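PDB 3JQQ: ferredoxin NADP reductase from Plasmodium falciparum, which catalyses electron transfer between ferredoxin and NADP(H) through a bound FAD in the apicoplast, and may support isoprenoid precursor synthesis. Local coordinates for residues 7-12 against 45-50; 38-43 against 149-154; 54-59 against 116-121. The protein carries 1 engineered substitution. All coordinates share one frame; numbering follows the deposited sequence.

Contact 1 of 3, residues 7-12 against 45-50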
# COMPACT_ATOMS: atom_id res chain seq x y z
N ILE B 7 -15.89 19.19 -6.47
CA ILE B 7 -14.45 18.94 -6.42
C ILE B 7 -13.63 20.19 -6.06
O ILE B 7 -13.78 21.24 -6.67
CB ILE B 7 -13.92 18.38 -7.76
CG1 ILE B 7 -14.19 16.87 -7.86
CG2 ILE B 7 -12.43 18.63 -7.89
CD1 ILE B 7 -15.57 16.53 -8.42
N ASN B 8 -12.78 20.04 -5.05
CA ASN B 8 -11.81 21.08 -4.68
C ASN B 8 -12.41 22.38 -4.14
O ASN B 8 -11.77 23.43 -4.17
CB ASN B 8 -10.86 21.36 -5.84
CG ASN B 8 -9.82 20.27 -6.01
OD1 ASN B 8 -9.32 19.72 -5.03
ND2 ASN B 8 -9.50 19.96 -7.26
N LEU B 9 -13.64 22.30 -3.63
CA LEU B 9 -14.23 23.41 -2.91
C LEU B 9 -13.29 23.81 -1.79
O LEU B 9 -13.09 25.00 -1.52
CB LEU B 9 -15.59 23.02 -2.34
CG LEU B 9 -16.83 23.41 -3.16
CD1 LEU B 9 -16.59 23.16 -4.64
CD2 LEU B 9 -18.06 22.66 -2.67
N TYR B 10 -12.71 22.81 -1.14
CA TYR B 10 -11.73 23.05 -0.09
C TYR B 10 -10.39 22.44 -0.47
O TYR B 10 -10.32 21.31 -0.96
CB TYR B 10 -12.23 22.52 1.25
CG TYR B 10 -13.51 23.19 1.67
CD1 TYR B 10 -14.74 22.58 1.47
CD2 TYR B 10 -13.49 24.46 2.24
CE1 TYR B 10 -15.91 23.21 1.83
CE2 TYR B 10 -14.66 25.10 2.61
CZ TYR B 10 -15.86 24.47 2.40
OH TYR B 10 -17.03 25.09 2.77
N THR B 11 -9.33 23.21 -0.26
CA THR B 11 -8.00 22.80 -0.67
C THR B 11 -7.06 22.88 0.52
O THR B 11 -7.47 23.22 1.63
CB THR B 11 -7.47 23.72 -1.77
OG1 THR B 11 -7.20 25.02 -1.24
CG2 THR B 11 -8.48 23.84 -2.90
N VAL B 12 -5.80 22.57 0.28
CA VAL B 12 -4.79 22.66 1.32
C VAL B 12 -4.59 24.13 1.69
O VAL B 12 -4.10 24.45 2.77
CB VAL B 12 -3.45 22.06 0.86
CG1 VAL B 12 -2.68 21.51 2.04
CG2 VAL B 12 -3.69 20.97 -0.17
N LEU B 45 -21.46 22.46 5.39
CA LEU B 45 -20.58 23.19 4.48
C LEU B 45 -19.76 22.32 3.51
O LEU B 45 -19.39 22.78 2.43
CB LEU B 45 -19.63 24.09 5.27
CG LEU B 45 -19.97 25.57 5.41
CD1 LEU B 45 -21.48 25.81 5.37
CD2 LEU B 45 -19.36 26.13 6.68
N PHE B 46 -19.46 21.09 3.90
CA PHE B 46 -18.69 20.20 3.03
C PHE B 46 -19.60 19.52 2.02
O PHE B 46 -20.52 18.78 2.38
CB PHE B 46 -17.92 19.16 3.84
CG PHE B 46 -16.79 18.53 3.09
CD1 PHE B 46 -15.55 19.15 3.02
CD2 PHE B 46 -16.97 17.31 2.44
CE1 PHE B 46 -14.51 18.57 2.33
CE2 PHE B 46 -15.93 16.73 1.74
CZ PHE B 46 -14.70 17.35 1.69
N LYS B 47 -19.34 19.78 0.74
CA LYS B 47 -20.19 19.26 -0.33
C LYS B 47 -19.52 18.10 -1.03
O LYS B 47 -18.34 18.16 -1.38
CB LYS B 47 -20.50 20.38 -1.33
CG LYS B 47 -21.25 21.56 -0.74
CD LYS B 47 -22.73 21.25 -0.60
CE LYS B 47 -23.49 22.45 -0.05
NZ LYS B 47 -24.96 22.24 -0.11
N TYR B 48 -20.29 17.03 -1.24
CA TYR B 48 -19.76 15.84 -1.87
C TYR B 48 -20.89 14.99 -2.41
O TYR B 48 -22.04 15.13 -2.00
CB TYR B 48 -18.95 15.02 -0.85
CG TYR B 48 -19.78 14.46 0.29
CD1 TYR B 48 -20.00 15.21 1.44
CD2 TYR B 48 -20.34 13.19 0.21
CE1 TYR B 48 -20.76 14.71 2.48
CE2 TYR B 48 -21.10 12.68 1.25
CZ TYR B 48 -21.31 13.45 2.38
OH TYR B 48 -22.06 12.94 3.42
N LEU B 49 -20.55 14.12 -3.35
CA LEU B 49 -21.45 13.09 -3.81
C LEU B 49 -20.99 11.78 -3.22
O LEU B 49 -19.80 11.61 -2.90
CB LEU B 49 -21.44 13.00 -5.33
CG LEU B 49 -21.99 14.19 -6.13
CD1 LEU B 49 -21.92 13.90 -7.61
CD2 LEU B 49 -23.41 14.51 -5.70
N GLU B 50 -21.91 10.84 -3.07
CA GLU B 50 -21.55 9.51 -2.63
C GLU B 50 -20.39 8.99 -3.49
O GLU B 50 -20.41 9.13 -4.71
CB GLU B 50 -22.75 8.57 -2.70
CG GLU B 50 -23.83 8.84 -1.65
CD GLU B 50 -24.68 10.06 -1.96
OE1 GLU B 50 -24.70 10.50 -3.13
OE2 GLU B 50 -25.34 10.59 -1.04

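Contact 2 of 3, residues 38-43 against 149-154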
# COMPACT_ATOMS: atom_id res chain seq x y z
N LEU B 38 -15.08 7.81 12.15
CA LEU B 38 -15.21 9.18 12.64
C LEU B 38 -16.51 9.80 12.16
O LEU B 38 -16.78 9.84 10.96
CB LEU B 38 -14.04 10.05 12.16
CG LEU B 38 -12.61 9.68 12.54
CD1 LEU B 38 -11.62 10.65 11.92
CD2 LEU B 38 -12.44 9.65 14.06
N GLU B 39 -17.33 10.29 13.09
CA GLU B 39 -18.45 11.14 12.72
C GLU B 39 -17.98 12.58 12.78
O GLU B 39 -17.45 13.03 13.80
CB GLU B 39 -19.68 10.90 13.61
CG GLU B 39 -20.98 11.38 12.96
CD GLU B 39 -22.22 11.07 13.78
OE1 GLU B 39 -22.24 10.03 14.48
OE2 GLU B 39 -23.18 11.87 13.72
N ILE B 40 -18.17 13.31 11.68
CA ILE B 40 -17.63 14.66 11.56
C ILE B 40 -18.70 15.70 11.22
O ILE B 40 -19.44 15.56 10.25
CB ILE B 40 -16.51 14.71 10.50
CG1 ILE B 40 -15.29 13.92 10.98
CG2 ILE B 40 -16.12 16.16 10.21
CD1 ILE B 40 -14.16 13.86 9.98
N ASN B 41 -18.77 16.74 12.05
CA ASN B 41 -19.69 17.85 11.83
C ASN B 41 -19.01 18.95 11.03
O ASN B 41 -18.04 19.56 11.48
CB ASN B 41 -20.21 18.40 13.16
CG ASN B 41 -21.33 19.42 12.99
OD1 ASN B 41 -21.21 20.39 12.24
ND2 ASN B 41 -22.45 19.21 13.69
N HIS B 42 -19.53 19.19 9.83
CA HIS B 42 -18.94 20.16 8.92
C HIS B 42 -19.93 21.31 8.69
O HIS B 42 -19.72 22.15 7.82
CB HIS B 42 -18.61 19.47 7.59
CG HIS B 42 -19.78 18.77 6.98
ND1 HIS B 42 -20.67 19.40 6.13
CD2 HIS B 42 -20.23 17.49 7.10
CE1 HIS B 42 -21.60 18.54 5.74
NE2 HIS B 42 -21.36 17.38 6.32
N ASN B 43 -20.99 21.33 9.50
CA ASN B 43 -22.02 22.36 9.45
C ASN B 43 -22.70 22.51 8.09
O ASN B 43 -23.05 23.62 7.67
CB ASN B 43 -21.49 23.71 9.94
CG ASN B 43 -21.61 23.88 11.44
OD1 ASN B 43 -22.24 23.07 12.11
ND2 ASN B 43 -21.02 24.94 11.97
N ASP B 149 -12.54 17.56 19.07
CA ASP B 149 -11.32 18.14 18.51
C ASP B 149 -11.59 18.76 17.14
O ASP B 149 -12.53 18.36 16.45
CB ASP B 149 -10.22 17.08 18.38
CG ASP B 149 -9.42 16.91 19.65
OD1 ASP B 149 -9.73 17.58 20.65
OD2 ASP B 149 -8.47 16.09 19.64
N ASP B 150 -10.76 19.72 16.76
CA ASP B 150 -10.78 20.27 15.41
C ASP B 150 -10.15 19.28 14.42
O ASP B 150 -9.15 18.65 14.73
CB ASP B 150 -10.02 21.60 15.35
CG ASP B 150 -10.75 22.74 16.04
OD1 ASP B 150 -11.94 22.59 16.37
OD2 ASP B 150 -10.12 23.80 16.25
N ILE B 151 -10.76 19.15 13.25
CA ILE B 151 -10.15 18.40 12.16
C ILE B 151 -10.40 19.15 10.85
O ILE B 151 -11.50 19.65 10.61
CB ILE B 151 -10.69 16.95 12.08
CG1 ILE B 151 -9.89 16.13 11.06
CG2 ILE B 151 -12.17 16.94 11.75
CD1 ILE B 151 -10.29 14.67 10.99
N TYR B 152 -9.36 19.24 10.02
CA TYR B 152 -9.43 20.07 8.81
C TYR B 152 -9.51 19.26 7.52
O TYR B 152 -8.61 18.47 7.21
CB TYR B 152 -8.26 21.06 8.78
CG TYR B 152 -8.28 22.07 9.91
CD1 TYR B 152 -7.86 21.72 11.18
CD2 TYR B 152 -8.71 23.37 9.69
CE1 TYR B 152 -7.87 22.64 12.22
CE2 TYR B 152 -8.73 24.30 10.72
CZ TYR B 152 -8.31 23.93 11.98
OH TYR B 152 -8.32 24.84 13.01
N LEU B 153 -10.60 19.46 6.79
CA LEU B 153 -10.90 18.70 5.57
C LEU B 153 -10.62 19.49 4.29
O LEU B 153 -10.78 20.72 4.25
CB LEU B 153 -12.38 18.27 5.55
CG LEU B 153 -12.91 17.10 6.39
CD1 LEU B 153 -12.00 15.89 6.31
CD2 LEU B 153 -13.13 17.51 7.83
N THR B 154 -10.23 18.77 3.24
CA THR B 154 -10.18 19.30 1.88
C THR B 154 -11.09 18.43 1.02
O THR B 154 -11.44 17.32 1.42
CB THR B 154 -8.76 19.24 1.30
OG1 THR B 154 -8.40 17.87 1.06
CG2 THR B 154 -7.75 19.88 2.24

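Contact 3 of 3, residues 54-59 against 116-121. With FAD (flavin-adenine dinucleotide), chain I.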
# COMPACT_ATOMS: atom_id res chain seq x y z
N CYS B 54 -12.48 12.74 0.94
CA CYS B 54 -12.06 14.01 1.48
C CYS B 54 -10.60 13.86 1.85
O CYS B 54 -10.09 12.74 1.95
CB CYS B 54 -12.88 14.37 2.72
SG CYS B 54 -12.83 13.11 4.03
N GLY B 55 -9.92 14.98 2.03
CA GLY B 55 -8.58 14.95 2.57
C GLY B 55 -8.63 15.38 4.03
O GLY B 55 -9.43 16.23 4.41
N ILE B 56 -7.79 14.76 4.85
CA ILE B 56 -7.62 15.21 6.22
C ILE B 56 -6.19 15.72 6.35
O ILE B 56 -5.25 15.03 5.95
CB ILE B 56 -7.85 14.07 7.23
CG1 ILE B 56 -9.33 13.67 7.26
CG2 ILE B 56 -7.40 14.49 8.62
CD1 ILE B 56 -9.62 12.45 8.11
N ILE B 57 -6.03 16.92 6.89
CA ILE B 57 -4.70 17.47 7.14
C ILE B 57 -4.32 17.31 8.60
O ILE B 57 -4.82 18.04 9.46
CB ILE B 57 -4.61 18.97 6.77
CG1 ILE B 57 -5.05 19.20 5.32
CG2 ILE B 57 -3.19 19.49 6.99
CD1 ILE B 57 -5.31 20.65 4.99
N PRO B 58 -3.44 16.35 8.90
CA PRO B 58 -3.05 16.07 10.28
C PRO B 58 -2.34 17.26 10.92
O PRO B 58 -1.51 17.91 10.28
CB PRO B 58 -2.08 14.89 10.15
CG PRO B 58 -2.25 14.37 8.76
CD PRO B 58 -2.69 15.53 7.93
N TYR B 59 -2.68 17.54 12.18
CA TYR B 59 -2.01 18.57 12.98
C TYR B 59 -2.13 20.00 12.43
O TYR B 59 -1.34 20.87 12.79
CB TYR B 59 -0.54 18.21 13.20
CG TYR B 59 -0.32 16.82 13.78
CD1 TYR B 59 -0.49 16.57 15.14
CD2 TYR B 59 0.06 15.76 12.96
CE1 TYR B 59 -0.30 15.31 15.67
CE2 TYR B 59 0.25 14.49 13.48
CZ TYR B 59 0.07 14.27 14.83
OH TYR B 59 0.27 13.01 15.34
N VAL B 116 -16.23 8.56 7.96
CA VAL B 116 -14.95 8.16 7.42
C VAL B 116 -14.42 7.02 8.28
O VAL B 116 -14.58 7.03 9.50
CB VAL B 116 -13.95 9.33 7.42
CG1 VAL B 116 -12.57 8.86 7.86
CG2 VAL B 116 -13.90 10.00 6.05
N ALA B 117 -13.82 6.01 7.65
CA ALA B 117 -13.22 4.90 8.38
C ALA B 117 -11.72 4.84 8.12
O ALA B 117 -11.29 4.69 6.98
CB ALA B 117 -13.88 3.59 8.00
N ILE B 118 -10.94 4.97 9.19
CA ILE B 118 -9.50 5.09 9.07
C ILE B 118 -8.76 3.97 9.79
O ILE B 118 -8.86 3.82 11.00
CB ILE B 118 -9.01 6.45 9.61
CG1 ILE B 118 -9.67 7.60 8.84
CG2 ILE B 118 -7.49 6.55 9.53
CD1 ILE B 118 -9.24 8.96 9.32
N LYS B 119 -8.03 3.18 9.01
CA LYS B 119 -7.15 2.15 9.55
C LYS B 119 -5.93 2.82 10.15
O LYS B 119 -5.34 3.72 9.54
CB LYS B 119 -6.74 1.19 8.42
CG LYS B 119 -5.96 -0.05 8.86
CD LYS B 119 -5.46 -0.81 7.63
CE LYS B 119 -4.41 -1.86 7.98
NZ LYS B 119 -5.00 -3.22 8.18
N ILE B 120 -5.55 2.40 11.35
CA ILE B 120 -4.38 2.97 12.02
C ILE B 120 -3.16 2.12 11.70
O ILE B 120 -3.07 0.97 12.12
CB ILE B 120 -4.59 3.06 13.54
CG1 ILE B 120 -5.84 3.89 13.85
CG2 ILE B 120 -3.36 3.65 14.22
CD1 ILE B 120 -5.84 5.27 13.23
N HIS B 121 -2.24 2.70 10.94
CA HIS B 121 -1.04 2.00 10.50
C HIS B 121 0.06 2.05 11.56
O HIS B 121 0.34 3.10 12.13
CB HIS B 121 -0.54 2.61 9.18
CG HIS B 121 -1.50 2.44 8.04
ND1 HIS B 121 -1.33 1.49 7.06
CD2 HIS B 121 -2.66 3.08 7.74
CE1 HIS B 121 -2.33 1.55 6.20
NE2 HIS B 121 -3.15 2.51 6.59
PA FAD I . 2.13 7.35 6.27
O1A FAD I . 1.85 8.20 5.05
O2A FAD I . 2.82 8.17 7.34
O5B FAD I . 3.00 6.05 5.87
C5B FAD I . 2.47 5.08 4.99
C4B FAD I . 2.76 3.67 5.50
O4B FAD I . 4.14 3.50 5.75
C3B FAD I . 2.04 3.41 6.82
O3B FAD I . 1.63 2.06 6.83
C2B FAD I . 3.12 3.61 7.86
O2B FAD I . 2.92 2.75 8.96
C1B FAD I . 4.40 3.27 7.12
N9A FAD I . 5.53 4.12 7.56
C8A FAD I . 5.58 5.48 7.61
N7A FAD I . 6.80 5.86 8.05
C5A FAD I . 7.54 4.75 8.28
C6A FAD I . 8.84 4.56 8.73
N6A FAD I . 9.57 5.60 9.12
N1A FAD I . 9.33 3.28 8.87
C2A FAD I . 8.53 2.20 8.55
N3A FAD I . 7.24 2.39 8.11
C4A FAD I . 6.75 3.65 7.97
N1 FAD I . -7.24 4.88 4.16
C2 FAD I . -8.17 4.57 5.13
O2 FAD I . -7.78 4.17 6.23
N3 FAD I . -9.52 4.70 4.87
C4 FAD I . -9.95 5.14 3.63
O4 FAD I . -11.15 5.25 3.40
C4X FAD I . -9.02 5.45 2.65
N5 FAD I . -9.44 5.89 1.42
C5X FAD I . -8.51 6.20 0.45
C6 FAD I . -8.94 6.64 -0.79
C7 FAD I . -8.01 6.96 -1.77
C7M FAD I . -8.48 7.44 -3.12
C8 FAD I . -6.65 6.83 -1.50
C8M FAD I . -5.62 7.16 -2.55
C9 FAD I . -6.22 6.38 -0.26
C9A FAD I . -7.14 6.06 0.73
N10 FAD I . -6.71 5.63 1.97
C10 FAD I . -7.66 5.32 2.92
C1' FAD I . -5.24 5.65 2.35
C2' FAD I . -4.90 6.82 3.27
O2' FAD I . -5.02 8.02 2.55
C3' FAD I . -3.48 6.83 3.86
O3' FAD I . -2.53 6.46 2.88
C4' FAD I . -3.31 5.95 5.10
O4' FAD I . -4.10 6.48 6.14
C5' FAD I . -1.86 5.94 5.56
O5' FAD I . -1.51 7.27 5.87
P FAD I . -0.53 7.62 7.10
O1P FAD I . -0.15 9.09 7.04
O2P FAD I . -1.16 7.28 8.43
O3P FAD I . 0.77 6.71 6.83

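Contact 1 of 3, residues 7-12 against 45-50
Tyr10 is the centre of this contact, with its aromatic ring lying beside Phe46 and its hydroxyl reaching Leu45. Among the apolar contacts, the two rings meet side by side: CD1 of Tyr10 comes within 3.9 Å of CD1 of Phe46. Their planes differ by 14°. Neither ring lies over the other, the centroids being 6.0 Å apart, so this is side-by-side packing and not a stack. Phe46 swings its ring in with CG anti to the backbone N (chi1 -162°), which carries the ring edge inward to the tyrosine. Leu9 adds a second patch, its CD2 resting 3.6 Å from CB of Lys47. The aliphatic start of the lysine thus serves as an apolar surface, while the chain bends at chi2 and leads its ammonium group away.

The polar part is slight. Tyr10 OH donates a weak hydrogen bond to the backbone O of Leu45, 3.3 Å away and at the edge of the phenol ring. Tyrosine suits this half-exposed place, with an apolar ring for its neighbour and a hydroxyl for the more exposed side.

Leu9 and Tyr10 both face Gly155 in a classic beta bulge, which lets two successive side chains turn toward 45-50. Backbone hydrogen bonds of Asn8 with Ala156 and of Tyr10 with Gly155 hold 7-12 beside strand 150-157, while Leu16 of strand 16-25 touches Tyr10, Leu45 and Phe46, and Leu153 lies against Phe46.

Contact 2 of 3, residues 38-43 against 149-154
Ile40 meets both Ile151 and Leu153, and its branched side chain divides its contacts between them. From CB, which points toward strand 150-154, one branch goes to CG2, anti to the backbone N. This methyl meets CD2 of Leu153 tip to tip at 4.1 Å. The other branch runs through CG1, beside the backbone N (chi1 -67°), and extends to CD1, which lies 4.1 Å from CG2 of Ile151 and equally near that residue's CD1. The two isoleucines cross at about a right angle, and CD1 of Ile40 rests against both methyls of Ile151.

Strands 38-41 and 150-154 do not pair here. Their axes pass 9.0 Å apart at 81°, a spacing filled by side chains, as between facing walls of the antiparallel beta barrel that forms the FAD-binding domain of this reductase family. Alternate residues point inward, and branched aliphatic ones suit a buried interior with no polar partner across it.

Leu38 supplies a looser neighbour, with CD1 4.3 Å from CD1 of Ile151, and also touches Ile118. At the end of the strand, Asn41 OD1 accepts from the backbone N of Asn43 at 2.9 Å, an Asx turn with a bent N-H...O angle of 139°.

Contact 3 of 3, residues 54-59 against 116-121
The flat groups belong to the flavin and to His121, beside the meeting of Ile56 with Ile118 and of Cys54 with Val116. The pyrimidine end of the isoalloxazine presents N3 and O2 to the backbone of Ala117 and Lys119: FAD N3 donates to Ala117 O at 2.8 Å with an angle of 160°, and Lys119 N donates to FAD O2 at 3.0 Å with an angle of 158°. Two nearly straight bonds in opposite senses read the N3-H and C2=O of the flavin and hold that end against rotation. Since they use main-chain atoms, the strand can spend its side chains elsewhere. The imidazole of His121 sits obliquely near the adenosine ribose, with ND1 3.0 Å from FAD O3B, while its CD2 lies 3.7 Å from C5' on the ribityl side. Lys119 is extended as far as its bend at chi4, which carries NZ to the 2'P-AMP, where it forms a salt bridge with a phosphate; NZ also hydrogen-bonds Asn33.

Across the segments the contact is purely apolar. Ile56 and Ile118 reach toward each other tip to tip, CD1 to CD1 at 3.7 Å. Cys54, with SG between the backbone N and the carbonyl carbon (chi1 56°), presents a polarisable thiol to CG2 of Val116 in plain van der Waals contact at 3.9 Å. Tyr103 of strand 101-104 packs on Ile56, Val116 and Ile118, and helix 137-144 contributes Ile142 against Ile118.

Strand 116-119 thus meets the flavin's pyrimidine end through its backbone while its alternate side chains, Val116 and Ile118, pack across the barrel. This is one part of the FAD site of the plant-type ferredoxin-NADP reductase fold, completed by residues of 101-103 and 137-139.

How the contacts relate
The three contacts lie in the FAD-binding half of the chain. Centres of contacts 1 and 2 are about 12 Å apart, those of contacts 2 and 3 about 11 Å, and those of contacts 1 and 3 about 16 Å. Along the chain contact 1 closes before contact 3 opens, contact 3 is nested inside contact 2, and contacts 1 and 2 interleave. Contacts 2 and 3 share one antiparallel sheet, in which 35-41 neighbours 114-123 and 53-56 neighbours 150-157, with probable hydrogen bonds from Leu38 N to Val116 O and from Gly55 N to Thr154 O. Phe46 of contact 1 packs on Thr154 and Cys54, so the packing runs from the surface loops through the barrel interior to the flavin.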